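Local coordinates for protein transcription termination factor FttA (Pyrococcus horikoshii, PDB 3AF6) that probably terminates archaeal transcription by cutting nascent RNA, as a zinc-dependent nuclease of the metallo-beta-lactamase superfamily, at residues 9-12 against 13-17; 329-332 against 333-337; 554-557 against 558-562. One frame throughout, in Å; residues are numbered along the deposited sequence.

Interaction 1 of 3, residues 9-12 against 13-17; sequences TQVD and QILRD
Val11 and Asp12 offer their carbonyls to the amides four residues further on, with Leu15 N 2.7 Å from Val11 O and Arg16 N 3.0 Å from Asp12 O, as the first turn of an alpha helix requires. Ile14 N is shared between Gln10 O and Val11 O, and both of its bonds are weak. On the flank that carries the glutamines, the side chains of Gln10 and Gln13 run past one another at a slant. With CG of Gln13 anti to the backbone N (chi1 -175°), the chain extends outward from the helix, and its amide comes to lie beside the stem of Gln10, OE1 of Gln13 being 3.9 Å from CB of Gln10. The two amide planes are 33° apart, and what joins them is van der Waals contact. Just before this turn, Thr9 OG1 accepts the amide of Val11 at 3.2 Å, an ST turn that leads the chain into helix 11-22, the first helix of the KHa part of the KH domain. On the buried flank CG2 of Val11 meets CD1 of Leu15 at 4.3 Å, and both side chains also pack on Phe37 of strand 32-38. Ile14 turns to another side, its CD1 lying 4.3 Å from Gln10 CG, with Pro182 touching both residues. Asp12 and Arg16 are not bonded through their charges: the guanidinium carries Asp12 O over one face, toward the rim, while Asp12 OD2 stays 4.9 Å from Arg16 NH1, where opposite charges may attract weakly. Asp12 OD1 also has a long, weak ion pair with Arg176.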
loop_
_atom_site.group_PDB
_atom_site.type_symbol
_atom_site.label_atom_id
_atom_site.label_comp_id
_atom_site.label_asym_id
_atom_site.label_seq_id
_atom_site.Cartn_x
_atom_site.Cartn_y
_atom_site.Cartn_z
ATOM N N THR A 9 -1.805 11.502 30.646
ATOM C CA THR A 9 -1.802 12.500 29.534
ATOM C C THR A 9 -1.835 13.916 30.079
ATOM O O THR A 9 -2.115 14.130 31.253
ATOM C CB THR A 9 -3.033 12.343 28.623
ATOM O OG1 THR A 9 -2.987 13.325 27.581
ATOM C CG2 THR A 9 -4.315 12.532 29.429
ATOM N N GLN A 10 -1.547 14.878 29.212
ATOM C CA GLN A 10 -1.568 16.287 29.578
ATOM C C GLN A 10 -1.816 17.078 28.305
ATOM O O GLN A 10 -1.265 18.160 28.104
ATOM C CB GLN A 10 -0.244 16.707 30.221
ATOM C CG GLN A 10 0.978 16.607 29.329
ATOM C CD GLN A 10 2.232 17.099 30.029
ATOM O OE1 GLN A 10 2.574 16.625 31.110
ATOM N NE2 GLN A 10 2.920 18.054 29.417
ATOM N N VAL A 11 -2.663 16.511 27.453
ATOM C CA VAL A 11 -3.012 17.106 26.177
ATOM C C VAL A 11 -3.795 18.410 26.300
ATOM O O VAL A 11 -3.331 19.451 25.842
ATOM C CB VAL A 11 -3.819 16.111 25.321
ATOM C CG1 VAL A 11 -5.064 15.669 26.072
ATOM C CG2 VAL A 11 -4.181 16.739 23.987
ATOM N N ASP A 12 -4.976 18.359 26.912
ATOM C CA ASP A 12 -5.800 19.560 27.057
ATOM C C ASP A 12 -5.051 20.645 27.817
ATOM O O ASP A 12 -5.406 21.822 27.770
ATOM C CB ASP A 12 -7.132 19.224 27.748
ATOM C CG ASP A 12 -6.950 18.399 29.001
ATOM O OD1 ASP A 12 -7.968 17.907 29.535
ATOM O OD2 ASP A 12 -5.793 18.246 29.452
ATOM N N GLN A 13 -4.001 20.231 28.511
ATOM C CA GLN A 13 -3.156 21.143 29.257
ATOM C C GLN A 13 -2.299 21.850 28.204
ATOM O O GLN A 13 -1.952 23.022 28.343
ATOM C CB GLN A 13 -2.289 20.330 30.216
ATOM C CG GLN A 13 -1.414 21.125 31.159
ATOM C CD GLN A 13 -0.621 20.210 32.080
ATOM O OE1 GLN A 13 -1.194 19.411 32.830
ATOM N NE2 GLN A 13 0.706 20.314 32.023
ATOM N N ILE A 14 -1.978 21.116 27.141
ATOM C CA ILE A 14 -1.179 21.626 26.026
ATOM C C ILE A 14 -2.058 22.454 25.091
ATOM O O ILE A 14 -1.603 23.440 24.516
ATOM C CB ILE A 14 -0.538 20.464 25.217
ATOM C CG1 ILE A 14 0.431 19.686 26.110
ATOM C CG2 ILE A 14 0.176 21.009 23.985
ATOM C CD1 ILE A 14 1.098 18.517 25.430
ATOM N N LEU A 15 -3.312 22.033 24.934
ATOM C CA LEU A 15 -4.269 22.743 24.089
ATOM C C LEU A 15 -4.535 24.101 24.727
ATOM O O LEU A 15 -4.766 25.099 24.046
ATOM C CB LEU A 15 -5.585 21.960 23.994
ATOM C CG LEU A 15 -5.658 20.763 23.045
ATOM C CD1 LEU A 15 -6.941 19.988 23.284
ATOM C CD2 LEU A 15 -5.592 21.252 21.612
ATOM N N ARG A 16 -4.496 24.117 26.051
ATOM C CA ARG A 16 -4.723 25.325 26.828
ATOM C C ARG A 16 -3.662 26.374 26.484
ATOM O O ARG A 16 -3.853 27.565 26.720
ATOM C CB ARG A 16 -4.679 24.963 28.312
ATOM C CG ARG A 16 -5.175 26.020 29.267
ATOM C CD ARG A 16 -5.284 25.415 30.652
ATOM N NE ARG A 16 -6.338 24.404 30.712
ATOM C CZ ARG A 16 -6.270 23.282 31.425
ATOM N NH1 ARG A 16 -7.287 22.430 31.418
ATOM N NH2 ARG A 16 -5.180 23.001 32.129
ATOM N N ASP A 17 -2.542 25.924 25.926
ATOM C CA ASP A 17 -1.470 26.833 25.533
ATOM C C ASP A 17 -1.557 27.085 24.032
ATOM O O ASP A 17 -1.090 28.107 23.534
ATOM C CB ASP A 17 -0.102 26.245 25.890
ATOM C CG ASP A 17 0.069 26.036 27.382
ATOM O OD1 ASP A 17 1.181 25.655 27.810
ATOM O OD2 ASP A 17 -0.912 26.249 28.127
#

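Interaction 2 of 3, residues 329-332 against 333-337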
loop_
_atom_site.group_PDB
_atom_site.type_symbol
_atom_site.label_atom_id
_atom_site.label_comp_id
_atom_site.label_asym_id
_atom_site.label_seq_id
_atom_site.Cartn_x
_atom_site.Cartn_y
_atom_site.Cartn_z
ATOM N N ARG A 329 4.195 14.285 9.837
ATOM C CA ARG A 329 3.193 14.330 10.903
ATOM C C ARG A 329 3.684 13.737 12.213
ATOM O O ARG A 329 4.336 12.700 12.220
ATOM C CB ARG A 329 1.920 13.583 10.491
ATOM C CG ARG A 329 1.231 14.115 9.245
ATOM C CD ARG A 329 0.386 15.352 9.518
ATOM N NE ARG A 329 -0.269 15.814 8.295
ATOM C CZ ARG A 329 0.315 16.578 7.374
ATOM N NH1 ARG A 329 1.569 16.985 7.538
ATOM N NH2 ARG A 329 -0.344 16.914 6.271
ATOM N N ASP A 330 3.374 14.404 13.322
ATOM C CA ASP A 330 3.742 13.909 14.647
ATOM C C ASP A 330 2.820 12.718 14.961
ATOM O O ASP A 330 1.590 12.858 14.952
ATOM C CB ASP A 330 3.527 14.990 15.717
ATOM C CG ASP A 330 4.487 16.165 15.583
ATOM O OD1 ASP A 330 4.542 16.989 16.519
ATOM O OD2 ASP A 330 5.184 16.278 14.553
ATOM N N ILE A 331 3.392 11.549 15.231
ATOM C CA ILE A 331 2.552 10.409 15.554
ATOM C C ILE A 331 2.731 9.960 17.000
ATOM O O ILE A 331 2.062 9.036 17.459
ATOM C CB ILE A 331 2.800 9.217 14.602
ATOM C CG1 ILE A 331 4.241 8.715 14.714
ATOM C CG2 ILE A 331 2.474 9.626 13.172
ATOM C CD1 ILE A 331 4.482 7.475 13.861
ATOM N N SER A 332 3.623 10.641 17.716
ATOM C CA SER A 332 3.900 10.347 19.118
ATOM C C SER A 332 4.748 11.486 19.675
ATOM O O SER A 332 5.332 12.254 18.918
ATOM C CB SER A 332 4.667 9.022 19.262
ATOM O OG SER A 332 6.053 9.252 19.464
ATOM N N PRO A 333 4.841 11.601 21.009
ATOM C CA PRO A 333 5.638 12.676 21.603
ATOM C C PRO A 333 7.072 12.769 21.100
ATOM O O PRO A 333 7.649 13.853 21.084
ATOM C CB PRO A 333 5.566 12.364 23.091
ATOM C CG PRO A 333 4.204 11.770 23.230
ATOM C CD PRO A 333 4.147 10.829 22.057
ATOM N N ASP A 334 7.658 11.651 20.678
ATOM C CA ASP A 334 9.040 11.689 20.206
ATOM C C ASP A 334 9.310 11.049 18.847
ATOM O O ASP A 334 10.454 10.728 18.536
ATOM C CB ASP A 334 9.965 11.068 21.259
ATOM C CG ASP A 334 9.738 9.577 21.437
ATOM O OD1 ASP A 334 8.665 9.074 21.041
ATOM O OD2 ASP A 334 10.634 8.906 21.988
ATOM N N ILE A 335 8.274 10.876 18.031
ATOM C CA ILE A 335 8.446 10.280 16.710
ATOM C C ILE A 335 7.658 11.034 15.662
ATOM O O ILE A 335 6.460 11.239 15.816
ATOM C CB ILE A 335 7.969 8.807 16.671
ATOM C CG1 ILE A 335 8.858 7.933 17.561
ATOM C CG2 ILE A 335 7.989 8.289 15.236
ATOM C CD1 ILE A 335 8.452 6.478 17.578
ATOM N N ARG A 336 8.329 11.439 14.588
ATOM C CA ARG A 336 7.668 12.151 13.502
ATOM C C ARG A 336 7.786 11.344 12.218
ATOM O O ARG A 336 8.881 10.943 11.808
ATOM C CB ARG A 336 8.283 13.530 13.306
ATOM C CG ARG A 336 7.339 14.662 13.638
ATOM C CD ARG A 336 7.858 15.944 13.054
ATOM N NE ARG A 336 9.051 16.400 13.754
ATOM C CZ ARG A 336 9.035 16.913 14.977
ATOM N NH1 ARG A 336 7.885 17.034 15.623
ATOM N NH2 ARG A 336 10.162 17.303 15.553
ATOM N N LEU A 337 6.645 11.120 11.579
ATOM C CA LEU A 337 6.576 10.325 10.360
ATOM C C LEU A 337 6.449 11.084 9.054
ATOM O O LEU A 337 5.777 12.109 8.965
ATOM C CB LEU A 337 5.400 9.345 10.453
ATOM C CG LEU A 337 5.075 8.509 9.210
ATOM C CD1 LEU A 337 6.137 7.429 9.001
ATOM C CD2 LEU A 337 3.702 7.870 9.386
#
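Asp330 holds CG beside its backbone nitrogen (chi1 -68°) and Arg336 bends its chain at chi3 (-70°), turns that lay the two side chains next to each other, pointing the same way, on one face of a beta hairpin. A classic bulge interrupts its register, Ile331 and Ser332 both facing Ile335: Ile331 N reaches Ile335 O at 3.1 Å, and the bond from Ser332 N to the same oxygen is weak. Arg329 and Leu337 form a hydrogen-bonded pair further along. NH1 of Arg336 makes a salt bridge to OD2 of Asp330, though the position of that oxygen is doubtful; the carboxylate sits at the edge of the guanidinium. The same arginine also pairs with Glu183, and its NE donates a hydrogen bond to a modified group of the bound ligand, presumably the RNA analog. Ile331 slants across both Ile335 and Leu337, its CG1 3.8 Å from Ile335 CG2 and its CD1 4.0 Å from Leu337 CB, and Tyr279 of strand 278-280 touches Ile331 and Leu337. At the type I turn from Ser332 to Ile335, Ser332 OG accepts Asp334 N at 3.1 Å.

Interaction 3 of 3, residues 554-557 against 558-562; sequences GTLG and RQVQS
Thr555 and Arg558 meet with their side chains at about a right angle, the hydroxyl of one directed at the backbone of the other. OG1 of Thr555 lies between its own amide nitrogen and carbonyl carbon (chi1 58°), a rotation that turns it toward the first helical turn, where it accepts Arg558 N at 3.1 Å along a nearly straight N-H line of 170°. The same hydroxyl is bonded to Ala552 O, which ties its rotation to two backbone groups at once. Beside this bond Arg558 CB rests 3.6 Å from Thr555 OG1, and from there the chain of the arginine, bent at chi3, leads away from the turn. Its guanidinium forms salt bridges to Glu620 and Glu553, and NE a hydrogen bond to Gln551 O. Leu556 is set differently, slanting across both Gln559 and Val560. Its CD1 lies 3.8 Å from CG2 of Val560 and 4.0 Å from OE1 of Gln559, so one methyl spans an apolar neighbour and an amide. All three side chains touch Ile567 of strand 566-570, and Leu556 and Val560 share Phe534 of helix 529-537 as well. The backbone itself closes in ordinary helical fashion, Val560 N meeting Leu556 O at 3.0 Å and Gln561 N meeting Gly557 O at 2.7 Å, while the bond from Gln559 N to Thr555 O is weak. At the far end Ser562 OG donates to Arg558 O at 2.6 Å. Thr555 is thus the N-cap of helix 556-561 in the beta-CASP domain, with its side chain about 10 Å from that of Asp260, a ligand of the second zinc ion.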
loop_
_atom_site.group_PDB
_atom_site.type_symbol
_atom_site.label_atom_id
_atom_site.label_comp_id
_atom_site.label_asym_id
_atom_site.label_seq_id
_atom_site.Cartn_x
_atom_site.Cartn_y
_atom_site.Cartn_z
ATOM N N GLY A 554 8.897 -22.504 -0.291
ATOM C CA GLY A 554 7.707 -23.110 0.280
ATOM C C GLY A 554 6.460 -22.957 -0.569
ATOM O O GLY A 554 5.384 -23.417 -0.184
ATOM N N THR A 555 6.596 -22.314 -1.724
ATOM C CA THR A 555 5.462 -22.101 -2.627
ATOM C C THR A 555 5.404 -23.146 -3.738
ATOM O O THR A 555 6.423 -23.726 -4.109
ATOM C CB THR A 555 5.543 -20.720 -3.310
ATOM O OG1 THR A 555 6.782 -20.622 -4.023
ATOM C CG2 THR A 555 5.463 -19.594 -2.285
ATOM N N LEU A 556 4.207 -23.388 -4.261
ATOM C CA LEU A 556 4.037 -24.329 -5.361
ATOM C C LEU A 556 4.764 -23.716 -6.561
ATOM O O LEU A 556 5.212 -24.421 -7.470
ATOM C CB LEU A 556 2.551 -24.501 -5.688
ATOM C CG LEU A 556 2.194 -25.138 -7.040
ATOM C CD1 LEU A 556 2.863 -26.495 -7.165
ATOM C CD2 LEU A 556 0.682 -25.269 -7.175
ATOM N N GLY A 557 4.880 -22.391 -6.539
ATOM C CA GLY A 557 5.542 -21.671 -7.611
ATOM C C GLY A 557 7.021 -21.971 -7.743
ATOM O O GLY A 557 7.483 -22.333 -8.827
ATOM N N ARG A 558 7.778 -21.815 -6.658
ATOM C CA ARG A 558 9.209 -22.096 -6.722
ATOM C C ARG A 558 9.411 -23.557 -7.099
ATOM O O ARG A 558 10.328 -23.904 -7.842
ATOM C CB ARG A 558 9.892 -21.814 -5.380
ATOM C CG ARG A 558 11.268 -22.466 -5.265
ATOM C CD ARG A 558 12.021 -22.049 -4.013
ATOM N NE ARG A 558 12.416 -20.644 -4.057
ATOM C CZ ARG A 558 13.410 -20.120 -3.343
ATOM N NH1 ARG A 558 14.114 -20.891 -2.522
ATOM N NH2 ARG A 558 13.705 -18.830 -3.458
ATOM N N GLN A 559 8.532 -24.405 -6.581
ATOM C CA GLN A 559 8.582 -25.830 -6.838
ATOM C C GLN A 559 8.503 -26.089 -8.342
ATOM O O GLN A 559 9.331 -26.810 -8.898
ATOM C CB GLN A 559 7.430 -26.506 -6.101
ATOM C CG GLN A 559 7.541 -28.009 -5.991
ATOM C CD GLN A 559 6.689 -28.559 -4.860
ATOM O OE1 GLN A 559 5.474 -28.365 -4.831
ATOM N NE2 GLN A 559 7.328 -29.244 -3.920
ATOM N N VAL A 560 7.511 -25.490 -8.994
ATOM C CA VAL A 560 7.333 -25.638 -10.436
ATOM C C VAL A 560 8.497 -24.980 -11.182
ATOM O O VAL A 560 9.067 -25.549 -12.118
ATOM C CB VAL A 560 6.034 -24.962 -10.907
ATOM C CG1 VAL A 560 5.933 -25.031 -12.423
ATOM C CG2 VAL A 560 4.841 -25.618 -10.246
ATOM N N GLN A 561 8.830 -23.770 -10.742
ATOM C CA GLN A 561 9.903 -22.975 -11.320
ATOM C C GLN A 561 11.250 -23.675 -11.208
ATOM O O GLN A 561 12.172 -23.382 -11.961
ATOM C CB GLN A 561 9.971 -21.626 -10.604
ATOM C CG GLN A 561 10.877 -20.609 -11.258
ATOM C CD GLN A 561 11.187 -19.436 -10.347
ATOM O OE1 GLN A 561 11.378 -18.309 -10.811
ATOM N NE2 GLN A 561 11.255 -19.698 -9.046
ATOM N N SER A 562 11.360 -24.605 -10.267
ATOM C CA SER A 562 12.615 -25.322 -10.053
ATOM C C SER A 562 12.821 -26.524 -10.958
ATOM O O SER A 562 13.912 -27.092 -11.002
ATOM C CB SER A 562 12.727 -25.761 -8.593
ATOM O OG SER A 562 12.863 -24.631 -7.748
#

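In the fold
All three contacts are local, yet their chemistry follows their place in the fold. Interactions 1 and 3 both open a helix with a threonine: in the first its hydroxyl serves an ST turn in a partly buried part of the KH domain, in the third a true N-cap in the beta-CASP region, on the side near the zinc site. Interaction 2 is the buried one, a bulged hairpin in the metallo-beta-lactamase part. Interactions 1 and 2 lie on the same side of the chain's centre, about 17 Å apart between centres; interaction 3 lies opposite. Only interaction 2 has a salt bridge across its own segments, resting on an oxygen of doubtful place; the arginine of interaction 3 pairs with acids outside it.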